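Local coordinates for protein PmoD (Methylocystis sp. ATCC 49242, PDB 6CPD) that binds copper through a cupredoxin-like periplasmic domain and probably takes part in copper handling in methane-oxidizing bacteria, at residues T70-K73 with E74-L78. Numbering follows the deposited sequence.
Sequences TGEK and ELDAL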
ATOM      1  N   THR B  70     -14.617  17.299  12.570  1.00 71.05           N
ATOM      2  CA  THR B  70     -15.467  17.285  11.389  1.00 73.53           C
ATOM      3  C   THR B  70     -15.851  18.706  10.988  1.00 75.97           C
ATOM      4  O   THR B  70     -16.254  18.947   9.851  1.00 78.21           O
ATOM      5  CB  THR B  70     -16.735  16.444  11.625  1.00 74.38           C
ATOM      6  OG1 THR B  70     -17.293  16.771  12.904  1.00 77.76           O
ATOM      7  CG2 THR B  70     -16.394  14.960  11.604  1.00 70.42           C
ATOM      8  N   GLY B  71     -15.711  19.647  11.919  1.00 76.63           N
ATOM      9  CA  GLY B  71     -15.977  21.046  11.631  1.00 79.12           C
ATOM     10  C   GLY B  71     -14.941  21.592  10.665  1.00 75.81           C
ATOM     11  O   GLY B  71     -13.747  21.319  10.812  1.00 70.36           O
ATOM     12  N   GLU B  72     -15.393  22.374   9.687  1.00 76.41           N
ATOM     13  CA  GLU B  72     -14.532  22.821   8.591  1.00 75.70           C
ATOM     14  C   GLU B  72     -13.490  23.830   9.110  1.00 65.68           C
ATOM     15  O   GLU B  72     -12.372  23.900   8.603  1.00 63.23           O
ATOM     16  CB  GLU B  72     -15.374  23.428   7.462  1.00 86.24           C
ATOM     17  CG  GLU B  72     -14.907  23.017   6.056  1.00 94.02           C
ATOM     18  CD  GLU B  72     -14.013  24.031   5.360  1.00102.11           C
ATOM     19  OE1 GLU B  72     -13.917  25.191   5.827  1.00106.46           O
ATOM     20  OE2 GLU B  72     -13.394  23.649   4.338  1.00100.91           O
ATOM     21  N   LYS B  73     -13.866  24.614  10.117  1.00 60.42           N
ATOM     22  CA  LYS B  73     -12.925  25.545  10.725  1.00 65.87           C
ATOM     23  C   LYS B  73     -11.815  24.796  11.465  1.00 66.41           C
ATOM     24  O   LYS B  73     -10.651  25.201  11.425  1.00 68.36           O
ATOM     25  CB  LYS B  73     -13.635  26.501  11.677  1.00 69.76           C
ATOM     26  CG  LYS B  73     -12.728  27.615  12.164  1.00 73.52           C
ATOM     27  CD  LYS B  73     -13.482  28.660  12.955  1.00 82.12           C
ATOM     28  CE  LYS B  73     -14.161  28.070  14.184  1.00 84.98           C
ATOM     29  NZ  LYS B  73     -14.913  29.113  14.953  1.00 91.25           N
ATOM     30  N   GLU B  74     -12.189  23.727  12.167  1.00 61.97           N
ATOM     31  CA  GLU B  74     -11.229  22.921  12.918  1.00 58.63           C
ATOM     32  C   GLU B  74     -10.317  22.177  11.964  1.00 51.20           C
ATOM     33  O   GLU B  74      -9.109  22.094  12.180  1.00 49.41           O
ATOM     34  CB  GLU B  74     -11.939  21.940  13.854  1.00 61.83           C
ATOM     35  CG  GLU B  74     -12.447  22.577  15.154  1.00 69.81           C
ATOM     36  CD  GLU B  74     -13.618  23.523  14.937  1.00 81.67           C
ATOM     37  OE1 GLU B  74     -14.316  23.385  13.907  1.00 81.78           O
ATOM     38  OE2 GLU B  74     -13.842  24.406  15.796  1.00 88.11           O
ATOM     39  N   LEU B  75     -10.902  21.623  10.909  1.00 44.74           N
ATOM     40  CA  LEU B  75     -10.120  20.937   9.897  1.00 40.72           C
ATOM     41  C   LEU B  75      -9.182  21.914   9.201  1.00 43.62           C
ATOM     42  O   LEU B  75      -8.052  21.564   8.882  1.00 40.45           O
ATOM     43  CB  LEU B  75     -11.036  20.236   8.896  1.00 42.47           C
ATOM     44  CG  LEU B  75     -11.568  18.881   9.371  1.00 41.77           C
ATOM     45  CD1 LEU B  75     -12.627  18.341   8.426  1.00 48.08           C
ATOM     46  CD2 LEU B  75     -10.435  17.866   9.511  1.00 36.54           C
ATOM     47  N   ASP B  76      -9.645  23.140   8.963  1.00 45.75           N
ATOM     48  CA  ASP B  76      -8.803  24.137   8.301  1.00 50.63           C
ATOM     49  C   ASP B  76      -7.549  24.483   9.122  1.00 51.36           C
ATOM     50  O   ASP B  76      -6.457  24.653   8.567  1.00 48.36           O
ATOM     51  CB  ASP B  76      -9.609  25.408   8.011  1.00 54.12           C
ATOM     52  CG  ASP B  76     -10.434  25.297   6.736  1.00 60.32           C
ATOM     53  OD1 ASP B  76     -10.101  24.456   5.868  1.00 53.90           O
ATOM     54  OD2 ASP B  76     -11.420  26.053   6.601  1.00 67.84           O
ATOM     55  N   ALA B  77      -7.710  24.575  10.439  1.00 51.27           N
ATOM     56  CA  ALA B  77      -6.594  24.852  11.344  1.00 49.58           C
ATOM     57  C   ALA B  77      -5.473  23.818  11.211  1.00 41.49           C
ATOM     58  O   ALA B  77      -4.302  24.111  11.459  1.00 39.85           O
ATOM     59  CB  ALA B  77      -7.085  24.907  12.789  1.00 53.92           C
ATOM     60  N   LEU B  78      -5.848  22.600  10.847  1.00 39.78           N
ATOM     61  CA  LEU B  78      -4.901  21.491  10.726  1.00 41.69           C
ATOM     62  C   LEU B  78      -4.373  21.270   9.302  1.00 40.94           C
ATOM     63  O   LEU B  78      -3.520  20.407   9.080  1.00 33.07           O
ATOM     64  CB  LEU B  78      -5.574  20.202  11.217  1.00 36.68           C
ATOM     65  CG  LEU B  78      -6.021  20.169  12.684  1.00 38.66           C
ATOM     66  CD1 LEU B  78      -6.881  18.941  12.975  1.00 37.16           C
ATOM     67  CD2 LEU B  78      -4.778  20.158  13.557  1.00 36.92           C
TER
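Glu72 and Asp76, one turn apart on a short surface helix, bring their carboxylates together with OE1 of Glu72 2.8 Å from OD2 of Asp76. The two groups stand with their planes 90° apart. Oxygens this close suggest that one acid holds a proton, and the nearby positive charge of Arg58 would probably ease what repulsion remains: it forms a salt bridge with OE2 of Glu72 and a weaker, long ion pair with OD1 of Asp76. With CG anti to its carbonyl carbon (chi1 -82°), Asp76 turns its carboxylate back toward Glu72; OD2 lies 3.1 Å from Glu72 O, an acceptor pair without a bond, while Asp76 N donates to that same oxygen. Leu75 N likewise bonds Gly71 O, and Ala77 N bonds Lys73 O. Helix 72-77, about a turn and a half with Leu78 N turning back to Leu75 O, lies in the connection between strands 55-61 and 79-86 of the cupredoxin-like β-sandwich. Gly71 is its N-cap; having no side chain, it admits Glu74, whose CG stands beside the backbone N (chi1 -79°) and whose bend at chi2 brings OE1 3.7 Å from Gly71 CA. Long polar chains suit this exposed surface: Lys73 NZ is 4.9 Å from Glu74 OE2, near but not in contact. Nonpolar Leu75 rests CB on Gly71 O at 3.5 Å and also meets Arg58. Farther on, Thr79 OG1 hydrogen-bonds to Leu75 O, and Arg61 NH2 donates to Ala77 O, tying the helix end to strand 55-61.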